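Local coordinates for protein C-glycoside 3-oxidase (Microbacterium trichothecenolyticum, PDB 7DVE) that oxidises the C3 hydroxyl of the sugar in C-glycosides such as isoorientin and mangiferin, using a bound FAD and passing the electrons to oxygen, at residues 24-27 and 28-32; 219-222 and 223-226; 252-255 and 256-259; 278-281 and 282-286; 389-392 and 393-397. All coordinates share one frame; numbering follows the deposited sequence.

Interaction 1. Residues 24-27 and 28-32; sequences YARI and LSERA
Tyr24 opens this stretch of helix by offering its carbonyl O to Leu28 N at 3.0 Å, and the Leu28 side chain curls back over the same carbonyl, its CG 3.3 Å from Tyr24 O. The phenol of Tyr24 packs instead against Ala497, Ala501 and Ile504 of helix 490-510. One residue on, Ala25 O takes two donors from Ser29. The backbone N and the hydroxyl approach it from opposite faces of the carbonyl plane, OG standing 38° out of that plane at 2.8 Å. Ser29 OG can do this because it lies beside its own backbone N (chi1 -57°), folded back along the helix. Arg26 then reaches forward one turn to Glu30. Its chain bends at chi2, and NE makes a short but poorly angled, weak hydrogen bond of 2.7 Å to Glu30 OE2 within a salt bridge; the carboxylate oxygen sits at the guanidinium edge, while the two planes stand 72° apart. Arg159 NH1 pairs with the same OE2, and Arg26 NH1 is held by Val218 O. Replacing Glu30 by alanine is likely to leave Arg26 NE and Arg159 without their shared anion, the Arg26 end then relying on carbonyl partners such as Val218 O. Ile27 completes the turn: its carbonyl O accepts from Arg31 N at 2.9 Å, and its CD1 rests 3.7 Å from Glu30 OE1. Successive i to i+4 bonds of this kind mark the last turns of helix 19-31, which links strands 12-15 and 37-40 as the beta-alpha-beta crossover of the Rossmann-type FAD domain.

Interaction 2. Residues 219-222 and 223-226; sequences LGDI and TRGN
The guanidinium of Arg224 lies over the backbone of Gly220, whose carbonyl O stands 3.6 Å above the plane, over its centre, while Asp221 OD1 meets the group at its edge. This is the last turn of helix 215-224, with an i to i+3 salt bridge whose arginine is laid over the carbonyl of the glycine just before the aspartate. Arg224 NH2 gives Asp221 OD1 a hydrogen bond of 3.2 Å, fairly straight at 157°. The bond lies close to the guanidinium plane but comes down on the carboxylate from above, and the two flat groups are turned 79° from one another. A bend at chi3 (-71°) folds the arginine back along the helix for this, and NH1 goes on to the carbonyl of Asp216. Gly220 has a positive phi, which favours glycine, and its carbonyl also accepts from Arg224 N at 3.0 Å. On the buried side, Thr223 OG1 lies beside its own backbone N, and both donate to Leu219 O, although the position of that oxygen is less certain. The methyl CG2 of Thr223 packs against Leu219 CD2 at 3.7 Å. A glycine in place of Thr223 would probably leave a gap beside Leu219 CD2. Leu219 and Thr223 face helix 19-31, touching Ala25 and Arg26 respectively. Beyond the helix, Asn226 carries its amide to Asn228 N through OD1 and to Ser29 OG through ND2. The turn closes with Gly225 N bonded to Asp221 O at 2.9 Å, and with Asn226 CB 3.4 Å from Ile222 O.

Interaction 3. Residues 252-255 and 256-259; sequences VTDV and RTGE
The tight connection between antiparallel strands 246-254 and 260-264 is a beta hairpin loop, organised around Asp254. Its backbone closes the loop twice: Asp254 N donates to Glu259 O at 3.0 Å, and Asp254 O receives Gly258 N at 2.6 Å, almost in line with the carbonyl bond. The carboxylate lies along one side of the bend. With CG anti to the backbone N (chi1 -175°), it is carried over the residues that follow, and its two oxygens divide the work. OD1 takes Arg256 NH2 at 3.2 Å through its syn lone pair, within the plane of the guanidinium, with NE adding a weak, longer bond; the two planes are inclined by 39°. OD2 is approached from above the carboxylate plane by Thr257 N, also at 3.2 Å, and the methyl CG2 of Thr257 lies alongside it. The aspartate thus fixes both a side chain and the loop backbone, and the nearby arginine would probably favour its charged form. Thr257 adds a lock of its own, an ST turn in which OG1 accepts from Glu259 N at 3.3 Å. Gly258 sits at positive phi, where a side chain would be jammed against the preceding carbonyl. On the strand before it, Thr253 CG2 rests 3.3 Å from Gly258 O. The hairpin lies at one end of a three-stranded antiparallel sheet: strand 235-243 flanks 246-254 on its other edge, with Thr253 bonded through its backbone to Leu236 and Val255 to Glu234, while the Val252 side chain lies about 4 Å from that of the FAD-binding Val237.

Interaction 4. Residues 278-281 and 282-286; sequences PQLL and WASGI
Pro278 and Gln279 supply carbonyls for regular bonds near the end of helix 276-283, which finishes in a Schellman motif at Gly285. The backbone bonds come first: Trp282 N reaches Pro278 O at 2.8 Å and Ala283 N reaches Gln279 O at 2.9 Å, and Ser284 N to Leu280 O is the last of the series. After that the pattern tightens and then reverses. Gly285 takes a positive phi, its N donating to Trp282 O, and the chain folds back to bring Ile286 N to Leu281 O at 2.9 Å, the six-residue closure of the motif. Ser284 N leans weakly on the same Leu281 carbonyl.

The side-chain hydrogen bonds are few. Ser284 OG joins its own backbone N on Leu280 O, the two donors arriving from opposite faces of that carbonyl; chi1 of -42° keeps the hydroxyl beside the backbone N and within range. The same OG is also bonded to Val240 N of strand 235-243, which ties the helix end to the neighbouring sheet. Gln279 NE2 bonds Pro396 O and Asp391 OD2.

One apolar pair spans the reversal, Leu281 CD1 meeting Ile286 CG2 at 4.2 Å. The aromatic contacts belong to Trp282, whose indole leads away from the turn, meets the Phe385 ring and makes a cation-pi contact with Arg287. The Leu280 side chain touches Val237 and Val240 and lies about 5 Å from the FAD. Carbons also rest on oxygens: Leu281 CB lies 3.5 Å from Ile286 O, Trp282 CB 3.4 Å from Pro278 O, and Leu280 CD1 3.7 Å from Ser284 OG.

Interaction 5. Residues 389-392 and 393-397; sequences DVDG and YGMPA
Asp391 has CG set between its backbone N and carbonyl carbon (chi1 69°), which turns the carboxylate inward over the loop that follows. From there OD1 grips two backbone amides, Tyr393 N at 2.8 Å and Met395 N at 3.2 Å. Both meet the oxygen from well outside the carboxylate plane and from opposite faces of it, so one oxygen pins the chain on two sides. The Met395 side chain runs next to the aspartate, pointing the same way, with CB 3.6 Å from Asp391 OD1. OD2 lies on the side of helix 276-283. The Tyr393 ring has OD1 near its edge and sends its hydroxyl to Ser119 OG.

The backbone closes round this. Gly394 N returns to Asp391 O at 2.9 Å, completing a type I turn, and Gly394 holds the positive phi that favours glycine. Asp391 N then bonds Met395 O at 2.8 Å, nearly straight out from the carbonyl, and Ala397 N bonds Asp389 O at 2.9 Å. Between these, Val390 and Pro396 form an antiparallel non-hydrogen-bonded pair with diverging side chains; Val390 CG1 lies 3.5 Å from Gly394 O. This is a beta hairpin with a type I turn and a G1-type bulge at Gly394, Asp391 adding an Asx turn, at the surface where strand 396-401 begins and the Met395 side chain lies about 5 Å from the FAD.

Interactions 1 and 2 are neighbouring helix ends that touch each other, the first largely buried and the second partly so. Interactions 4 and 5 touch as well, joining a partly buried helix end to a surface hairpin. Interaction 3, also partly buried, touches none of the others, its nearest atoms about 6 Å from interaction 5. In interactions 1 and 4 a serine hydroxyl folds onto a carbonyl one turn back; the matching threonine bond of interaction 2 is less certain, and salt bridges within the helix mark interactions 1 and 2. The two hairpins rely instead on an aspartate that binds loop amides, joined by an arginine in interaction 3.

Interaction 1. Residues 24-27 and 28-32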
loop_
_atom_site.group_PDB
_atom_site.type_symbol
_atom_site.label_atom_id
_atom_site.label_comp_id
_atom_site.label_asym_id
_atom_site.label_seq_id
_atom_site.Cartn_x
_atom_site.Cartn_y
_atom_site.Cartn_z
ATOM N N TYR A 24 -6.018 8.701 9.035
ATOM C CA TYR A 24 -7.006 9.720 9.389
ATOM C C TYR A 24 -7.544 9.496 10.799
ATOM O O TYR A 24 -7.646 10.438 11.600
ATOM C CB TYR A 24 -8.145 9.740 8.375
ATOM C CG TYR A 24 -7.841 10.581 7.164
ATOM C CD1 TYR A 24 -7.081 10.068 6.114
ATOM C CD2 TYR A 24 -8.296 11.883 7.069
ATOM C CE1 TYR A 24 -6.797 10.831 4.996
ATOM C CE2 TYR A 24 -8.020 12.658 5.947
ATOM C CZ TYR A 24 -7.266 12.125 4.926
ATOM O OH TYR A 24 -6.991 12.877 3.823
ATOM N N ALA A 25 -7.884 8.245 11.127
ATOM C CA ALA A 25 -8.418 7.954 12.459
ATOM C C ALA A 25 -7.430 8.342 13.552
ATOM O O ALA A 25 -7.798 8.995 14.538
ATOM C CB ALA A 25 -8.787 6.475 12.582
ATOM N N ARG A 26 -6.160 7.968 13.391
ATOM C CA ARG A 26 -5.199 8.237 14.456
ATOM C C ARG A 26 -4.901 9.728 14.585
ATOM O O ARG A 26 -4.797 10.253 15.707
ATOM C CB ARG A 26 -3.908 7.459 14.237
ATOM C CG ARG A 26 -3.134 7.260 15.563
ATOM C CD ARG A 26 -1.823 8.004 15.532
ATOM N NE ARG A 26 -0.938 7.727 16.653
ATOM C CZ ARG A 26 -0.149 6.665 16.735
ATOM N NH1 ARG A 26 -0.272 5.646 15.906
ATOM N NH2 ARG A 26 0.778 6.620 17.684
ATOM N N ILE A 27 -4.760 10.435 13.459
ATOM C CA ILE A 27 -4.434 11.850 13.571
ATOM C C ILE A 27 -5.600 12.619 14.147
ATOM O O ILE A 27 -5.400 13.594 14.876
ATOM C CB ILE A 27 -3.988 12.449 12.229
ATOM C CG1 ILE A 27 -2.752 11.719 11.719
ATOM C CG2 ILE A 27 -3.697 13.957 12.399
ATOM C CD1 ILE A 27 -1.485 12.168 12.450
ATOM N N LEU A 28 -6.832 12.201 13.863
ATOM C CA LEU A 28 -7.944 12.899 14.494
ATOM C C LEU A 28 -8.114 12.485 15.952
ATOM O O LEU A 28 -8.553 13.303 16.766
ATOM C CB LEU A 28 -9.239 12.688 13.693
ATOM C CG LEU A 28 -9.221 13.296 12.278
ATOM C CD1 LEU A 28 -10.321 12.753 11.368
ATOM C CD2 LEU A 28 -9.262 14.831 12.340
ATOM N N SER A 29 -7.751 11.251 16.324
ATOM C CA SER A 29 -7.762 10.912 17.749
ATOM C C SER A 29 -6.711 11.707 18.519
ATOM O O SER A 29 -6.894 11.980 19.713
ATOM C CB SER A 29 -7.549 9.413 17.955
ATOM O OG SER A 29 -8.535 8.658 17.265
ATOM N N GLU A 30 -5.627 12.109 17.850
ATOM C CA GLU A 30 -4.618 12.958 18.487
ATOM C C GLU A 30 -5.053 14.428 18.515
ATOM O O GLU A 30 -5.228 15.012 19.588
ATOM C CB GLU A 30 -3.261 12.798 17.779
ATOM C CG GLU A 30 -2.469 11.505 18.124
ATOM C CD GLU A 30 -1.286 11.250 17.170
ATOM O OE1 GLU A 30 -1.146 11.986 16.169
ATOM O OE2 GLU A 30 -0.497 10.306 17.409
ATOM N N ARG A 31 -5.228 15.055 17.351
ATOM C CA ARG A 31 -5.486 16.498 17.306
ATOM C C ARG A 31 -6.957 16.887 17.461
ATOM O O ARG A 31 -7.246 18.079 17.609
ATOM C CB ARG A 31 -4.962 17.099 15.990
ATOM C CG ARG A 31 -3.460 16.932 15.788
ATOM C CD ARG A 31 -2.925 17.890 14.740
ATOM N NE ARG A 31 -1.470 17.846 14.657
ATOM C CZ ARG A 31 -0.724 18.757 14.045
ATOM N NH1 ARG A 31 -1.265 19.808 13.452
ATOM N NH2 ARG A 31 0.596 18.601 14.015
ATOM N N ALA A 32 -7.897 15.946 17.419
ATOM C CA ALA A 32 -9.324 16.284 17.402
ATOM C C ALA A 32 -10.103 15.289 18.254
ATOM O O ALA A 32 -11.088 14.692 17.817
ATOM C CB ALA A 32 -9.858 16.307 15.967
#

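Interaction 2. Residues 219-222 and 223-226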
loop_
_atom_site.group_PDB
_atom_site.type_symbol
_atom_site.label_atom_id
_atom_site.label_comp_id
_atom_site.label_asym_id
_atom_site.label_seq_id
_atom_site.Cartn_x
_atom_site.Cartn_y
_atom_site.Cartn_z
ATOM N N LEU A 219 -3.564 2.664 13.836
ATOM C CA LEU A 219 -4.686 2.985 14.714
ATOM C C LEU A 219 -4.207 3.190 16.145
ATOM O O LEU A 219 -4.631 4.139 16.829
ATOM C CB LEU A 219 -5.723 1.859 14.662
ATOM C CG LEU A 219 -6.653 1.757 13.439
ATOM C CD1 LEU A 219 -7.566 0.546 13.564
ATOM C CD2 LEU A 219 -7.475 3.019 13.251
ATOM N N GLY A 220 -3.319 2.301 16.624
ATOM C CA GLY A 220 -2.685 2.464 17.914
ATOM C C GLY A 220 -3.629 2.397 19.089
ATOM O O GLY A 220 -4.859 2.332 18.935
ATOM N N ASP A 221 -3.049 2.440 20.292
ATOM C CA ASP A 221 -3.890 2.457 21.468
ATOM C C ASP A 221 -4.665 3.750 21.577
ATOM O O ASP A 221 -5.740 3.748 22.185
ATOM C CB ASP A 221 -3.080 2.225 22.735
ATOM C CG ASP A 221 -2.385 0.884 22.742
ATOM O OD1 ASP A 221 -2.964 -0.123 22.255
ATOM O OD2 ASP A 221 -1.267 0.838 23.292
ATOM N N ILE A 222 -4.177 4.851 20.990
ATOM C CA ILE A 222 -4.973 6.076 21.092
ATOM C C ILE A 222 -6.267 5.948 20.291
ATOM O O ILE A 222 -7.307 6.429 20.738
ATOM C CB ILE A 222 -4.182 7.348 20.705
ATOM C CG1 ILE A 222 -4.940 8.590 21.182
ATOM C CG2 ILE A 222 -3.984 7.469 19.211
ATOM C CD1 ILE A 222 -4.126 9.867 21.180
ATOM N N THR A 223 -6.278 5.257 19.146
ATOM C CA THR A 223 -7.567 5.133 18.471
ATOM C C THR A 223 -8.416 4.034 19.098
ATOM O O THR A 223 -9.614 4.242 19.338
ATOM C CB THR A 223 -7.350 4.895 16.984
ATOM O OG1 THR A 223 -6.520 5.944 16.474
ATOM C CG2 THR A 223 -8.687 4.874 16.232
ATOM N N ARG A 224 -7.798 2.890 19.435
ATOM C CA ARG A 224 -8.550 1.821 20.091
ATOM C C ARG A 224 -9.176 2.266 21.413
ATOM O O ARG A 224 -10.235 1.754 21.789
ATOM C CB ARG A 224 -7.657 0.603 20.320
ATOM C CG ARG A 224 -7.478 -0.278 19.099
ATOM C CD ARG A 224 -6.732 -1.557 19.462
ATOM N NE ARG A 224 -5.324 -1.319 19.760
ATOM C CZ ARG A 224 -4.370 -1.242 18.839
ATOM N NH1 ARG A 224 -4.648 -1.329 17.547
ATOM N NH2 ARG A 224 -3.108 -1.062 19.225
ATOM N N GLY A 225 -8.550 3.200 22.141
ATOM C CA GLY A 225 -9.108 3.709 23.387
ATOM C C GLY A 225 -9.996 4.950 23.280
ATOM O O GLY A 225 -10.479 5.463 24.297
ATOM N N ASN A 226 -10.232 5.446 22.075
ATOM C CA ASN A 226 -10.969 6.673 21.812
ATOM C C ASN A 226 -12.468 6.403 21.856
ATOM O O ASN A 226 -13.022 5.827 20.908
ATOM C CB ASN A 226 -10.553 7.231 20.446
ATOM C CG ASN A 226 -11.267 8.511 20.082
ATOM O OD1 ASN A 226 -12.108 9.007 20.828
ATOM N ND2 ASN A 226 -10.904 9.075 18.937
#

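Interaction 3. Residues 252-255 and 256-259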
loop_
_atom_site.group_PDB
_atom_site.type_symbol
_atom_site.label_atom_id
_atom_site.label_comp_id
_atom_site.label_asym_id
_atom_site.label_seq_id
_atom_site.Cartn_x
_atom_site.Cartn_y
_atom_site.Cartn_z
ATOM N N VAL A 252 -24.456 2.906 4.074
ATOM C CA VAL A 252 -23.757 1.739 4.594
ATOM C C VAL A 252 -24.707 0.556 4.559
ATOM O O VAL A 252 -25.819 0.627 5.089
ATOM C CB VAL A 252 -23.245 1.971 6.026
ATOM C CG1 VAL A 252 -22.599 0.703 6.549
ATOM C CG2 VAL A 252 -22.262 3.115 6.053
ATOM N N THR A 253 -24.260 -0.529 3.956
ATOM C CA THR A 253 -24.970 -1.791 4.001
ATOM C C THR A 253 -24.261 -2.724 4.970
ATOM O O THR A 253 -23.035 -2.893 4.900
ATOM C CB THR A 253 -25.043 -2.414 2.611
ATOM O OG1 THR A 253 -25.201 -1.368 1.641
ATOM C CG2 THR A 253 -26.213 -3.365 2.528
ATOM N N ASP A 254 -25.025 -3.306 5.887
ATOM C CA ASP A 254 -24.482 -4.339 6.754
ATOM C C ASP A 254 -24.419 -5.627 5.947
ATOM O O ASP A 254 -25.457 -6.175 5.562
ATOM C CB ASP A 254 -25.320 -4.501 8.017
ATOM C CG ASP A 254 -24.701 -5.486 8.990
ATOM O OD1 ASP A 254 -23.574 -5.231 9.466
ATOM O OD2 ASP A 254 -25.326 -6.521 9.275
ATOM N N VAL A 255 -23.197 -6.096 5.678
ATOM C CA VAL A 255 -22.989 -7.224 4.772
ATOM C C VAL A 255 -23.667 -8.480 5.298
ATOM O O VAL A 255 -24.064 -9.356 4.519
ATOM C CB VAL A 255 -21.474 -7.433 4.549
ATOM C CG1 VAL A 255 -21.186 -8.775 3.881
ATOM C CG2 VAL A 255 -20.889 -6.284 3.726
ATOM N N ARG A 256 -23.845 -8.579 6.613
ATOM C CA ARG A 256 -24.422 -9.790 7.189
ATOM C C ARG A 256 -25.942 -9.835 7.027
ATOM O O ARG A 256 -26.495 -10.877 6.658
ATOM C CB ARG A 256 -24.018 -9.900 8.660
ATOM C CG ARG A 256 -22.509 -9.846 8.871
ATOM C CD ARG A 256 -22.116 -9.495 10.303
ATOM N NE ARG A 256 -22.035 -8.051 10.499
ATOM C CZ ARG A 256 -21.321 -7.457 11.448
ATOM N NH1 ARG A 256 -20.547 -8.154 12.270
ATOM N NH2 ARG A 256 -21.361 -6.128 11.556
ATOM N N THR A 257 -26.633 -8.724 7.287
ATOM C CA THR A 257 -28.088 -8.673 7.191
ATOM C C THR A 257 -28.599 -8.019 5.915
ATOM O O THR A 257 -29.756 -8.247 5.550
ATOM C CB THR A 257 -28.687 -7.927 8.392
ATOM O OG1 THR A 257 -28.682 -6.521 8.124
ATOM C CG2 THR A 257 -27.914 -8.208 9.661
ATOM N N GLY A 258 -27.787 -7.211 5.242
ATOM C CA GLY A 258 -28.191 -6.594 3.999
ATOM C C GLY A 258 -28.922 -5.277 4.129
ATOM O O GLY A 258 -29.220 -4.652 3.102
ATOM N N GLU A 259 -29.225 -4.831 5.345
ATOM C CA GLU A 259 -29.946 -3.577 5.507
ATOM C C GLU A 259 -29.031 -2.391 5.223
ATOM O O GLU A 259 -27.860 -2.373 5.618
ATOM C CB GLU A 259 -30.525 -3.456 6.917
ATOM C CG GLU A 259 -29.505 -3.605 8.031
ATOM C CD GLU A 259 -29.809 -2.735 9.232
ATOM O OE1 GLU A 259 -29.063 -1.752 9.452
ATOM O OE2 GLU A 259 -30.802 -3.021 9.942
#

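Interaction 4. Residues 278-281 and 282-286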
loop_
_atom_site.group_PDB
_atom_site.type_symbol
_atom_site.label_atom_id
_atom_site.label_comp_id
_atom_site.label_asym_id
_atom_site.label_seq_id
_atom_site.Cartn_x
_atom_site.Cartn_y
_atom_site.Cartn_z
ATOM N N PRO A 278 -12.034 5.443 -6.564
ATOM C CA PRO A 278 -12.750 5.959 -7.753
ATOM C C PRO A 278 -14.068 5.244 -8.002
ATOM O O PRO A 278 -15.029 5.893 -8.432
ATOM C CB PRO A 278 -11.767 5.722 -8.913
ATOM C CG PRO A 278 -10.454 5.490 -8.288
ATOM C CD PRO A 278 -10.702 4.918 -6.916
ATOM N N GLN A 279 -14.137 3.926 -7.751
ATOM C CA GLN A 279 -15.403 3.202 -7.878
ATOM C C GLN A 279 -16.510 3.853 -7.055
ATOM O O GLN A 279 -17.600 4.146 -7.574
ATOM C CB GLN A 279 -15.216 1.743 -7.458
ATOM C CG GLN A 279 -16.399 0.842 -7.778
ATOM C CD GLN A 279 -16.184 -0.567 -7.283
ATOM O OE1 GLN A 279 -15.644 -0.787 -6.187
ATOM N NE2 GLN A 279 -16.583 -1.538 -8.090
ATOM N N LEU A 280 -16.247 4.072 -5.759
ATOM C CA LEU A 280 -17.260 4.647 -4.883
ATOM C C LEU A 280 -17.634 6.052 -5.329
ATOM O O LEU A 280 -18.819 6.411 -5.335
ATOM C CB LEU A 280 -16.762 4.645 -3.437
ATOM C CG LEU A 280 -17.593 5.430 -2.424
ATOM C CD1 LEU A 280 -19.032 4.917 -2.404
ATOM C CD2 LEU A 280 -16.954 5.338 -1.041
ATOM N N LEU A 281 -16.641 6.858 -5.731
ATOM C CA LEU A 281 -16.951 8.220 -6.170
ATOM C C LEU A 281 -17.800 8.205 -7.443
ATOM O O LEU A 281 -18.758 8.972 -7.563
ATOM C CB LEU A 281 -15.666 9.036 -6.380
ATOM C CG LEU A 281 -14.673 9.333 -5.227
ATOM C CD1 LEU A 281 -13.973 10.680 -5.401
ATOM C CD2 LEU A 281 -15.315 9.236 -3.854
ATOM N N TRP A 282 -17.480 7.321 -8.391
ATOM C CA TRP A 282 -18.290 7.191 -9.607
ATOM C C TRP A 282 -19.718 6.776 -9.271
ATOM O O TRP A 282 -20.682 7.389 -9.739
ATOM C CB TRP A 282 -17.646 6.190 -10.570
ATOM C CG TRP A 282 -18.477 5.887 -11.799
ATOM C CD1 TRP A 282 -19.447 4.932 -11.925
ATOM C CD2 TRP A 282 -18.386 6.534 -13.070
ATOM N NE1 TRP A 282 -19.982 4.962 -13.192
ATOM C CE2 TRP A 282 -19.344 5.936 -13.914
ATOM C CE3 TRP A 282 -17.589 7.565 -13.575
ATOM C CZ2 TRP A 282 -19.526 6.335 -15.238
ATOM C CZ3 TRP A 282 -17.782 7.975 -14.893
ATOM C CH2 TRP A 282 -18.740 7.363 -15.705
ATOM N N ALA A 283 -19.868 5.744 -8.436
ATOM C CA ALA A 283 -21.196 5.318 -8.004
ATOM C C ALA A 283 -21.972 6.441 -7.322
ATOM O O ALA A 283 -23.206 6.458 -7.385
ATOM C CB ALA A 283 -21.084 4.120 -7.064
ATOM N N SER A 284 -21.285 7.382 -6.672
ATOM C CA SER A 284 -21.975 8.470 -5.987
ATOM C C SER A 284 -22.204 9.695 -6.871
ATOM O O SER A 284 -22.710 10.714 -6.378
ATOM C CB SER A 284 -21.198 8.887 -4.736
ATOM O OG SER A 284 -20.723 7.751 -4.041
ATOM N N GLY A 285 -21.857 9.624 -8.154
ATOM C CA GLY A 285 -22.034 10.756 -9.045
ATOM C C GLY A 285 -21.008 11.859 -8.891
ATOM O O GLY A 285 -21.241 12.967 -9.374
ATOM N N ILE A 286 -19.890 11.596 -8.222
ATOM C CA ILE A 286 -18.795 12.553 -8.078
ATOM C C ILE A 286 -17.729 12.139 -9.087
ATOM O O ILE A 286 -16.969 11.193 -8.862
ATOM C CB ILE A 286 -18.258 12.573 -6.647
ATOM C CG1 ILE A 286 -19.344 13.049 -5.681
ATOM C CG2 ILE A 286 -16.994 13.418 -6.552
ATOM C CD1 ILE A 286 -19.195 12.480 -4.284
#

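Interaction 5. Residues 389-392 and 393-397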
loop_
_atom_site.group_PDB
_atom_site.type_symbol
_atom_site.label_atom_id
_atom_site.label_comp_id
_atom_site.label_asym_id
_atom_site.label_seq_id
_atom_site.Cartn_x
_atom_site.Cartn_y
_atom_site.Cartn_z
ATOM N N ASP A 389 -23.166 -3.345 -15.389
ATOM C CA ASP A 389 -22.534 -4.468 -14.718
ATOM C C ASP A 389 -21.976 -4.054 -13.357
ATOM O O ASP A 389 -21.588 -2.899 -13.136
ATOM C CB ASP A 389 -21.422 -5.042 -15.587
ATOM C CG ASP A 389 -21.859 -5.261 -17.012
ATOM O OD1 ASP A 389 -23.072 -5.440 -17.246
ATOM O OD2 ASP A 389 -20.992 -5.244 -17.909
ATOM N N VAL A 390 -21.930 -5.028 -12.446
ATOM C CA VAL A 390 -21.500 -4.813 -11.073
ATOM C C VAL A 390 -20.564 -5.943 -10.675
ATOM O O VAL A 390 -20.551 -7.018 -11.282
ATOM C CB VAL A 390 -22.684 -4.743 -10.082
ATOM C CG1 VAL A 390 -23.541 -3.505 -10.335
ATOM C CG2 VAL A 390 -23.510 -6.041 -10.158
ATOM N N ASP A 391 -19.770 -5.685 -9.644
ATOM C CA ASP A 391 -18.838 -6.680 -9.146
ATOM C C ASP A 391 -19.532 -7.505 -8.061
ATOM O O ASP A 391 -20.746 -7.403 -7.860
ATOM C CB ASP A 391 -17.544 -6.003 -8.690
ATOM C CG ASP A 391 -17.708 -5.160 -7.429
ATOM O OD1 ASP A 391 -18.790 -5.173 -6.797
ATOM O OD2 ASP A 391 -16.721 -4.465 -7.068
ATOM N N GLY A 392 -18.763 -8.326 -7.342
ATOM C CA GLY A 392 -19.343 -9.201 -6.337
ATOM C C GLY A 392 -19.960 -8.476 -5.163
ATOM O O GLY A 392 -20.736 -9.082 -4.418
ATOM N N TYR A 393 -19.629 -7.196 -4.982
ATOM C CA TYR A 393 -20.231 -6.319 -3.981
ATOM C C TYR A 393 -21.402 -5.493 -4.522
ATOM O O TYR A 393 -22.022 -4.734 -3.760
ATOM C CB TYR A 393 -19.159 -5.375 -3.417
ATOM C CG TYR A 393 -18.044 -6.067 -2.652
ATOM C CD1 TYR A 393 -18.254 -6.540 -1.370
ATOM C CD2 TYR A 393 -16.786 -6.239 -3.213
ATOM C CE1 TYR A 393 -17.246 -7.168 -0.666
ATOM C CE2 TYR A 393 -15.767 -6.864 -2.511
ATOM C CZ TYR A 393 -16.005 -7.321 -1.235
ATOM O OH TYR A 393 -15.019 -7.943 -0.504
ATOM N N GLY A 394 -21.718 -5.609 -5.812
ATOM C CA GLY A 394 -22.766 -4.799 -6.406
ATOM C C GLY A 394 -22.392 -3.369 -6.720
ATOM O O GLY A 394 -23.286 -2.544 -6.937
ATOM N N MET A 395 -21.201 -3.069 -6.742
ATOM C CA MET A 395 -20.530 -1.830 -7.096
ATOM C C MET A 395 -20.219 -1.844 -8.582
ATOM O O MET A 395 -20.045 -2.917 -9.163
ATOM C CB MET A 395 -19.240 -1.681 -6.285
ATOM C CG MET A 395 -19.446 -1.353 -4.806
ATOM S SD MET A 395 -20.716 -0.115 -4.444
ATOM C CE MET A 395 -19.789 1.404 -4.639
ATOM N N PRO A 396 -20.173 -0.678 -9.227
ATOM C CA PRO A 396 -20.043 -0.661 -10.692
ATOM C C PRO A 396 -18.771 -1.359 -11.136
ATOM O O PRO A 396 -17.682 -1.095 -10.610
ATOM C CB PRO A 396 -20.036 0.828 -11.050
ATOM C CG PRO A 396 -20.525 1.549 -9.857
ATOM C CD PRO A 396 -20.580 0.625 -8.677
ATOM N N ALA A 397 -18.922 -2.283 -12.086
ATOM C CA ALA A 397 -17.810 -3.128 -12.486
ATOM C C ALA A 397 -16.739 -2.301 -13.182
ATOM O O ALA A 397 -17.032 -1.321 -13.863
ATOM C CB ALA A 397 -18.285 -4.265 -13.392
#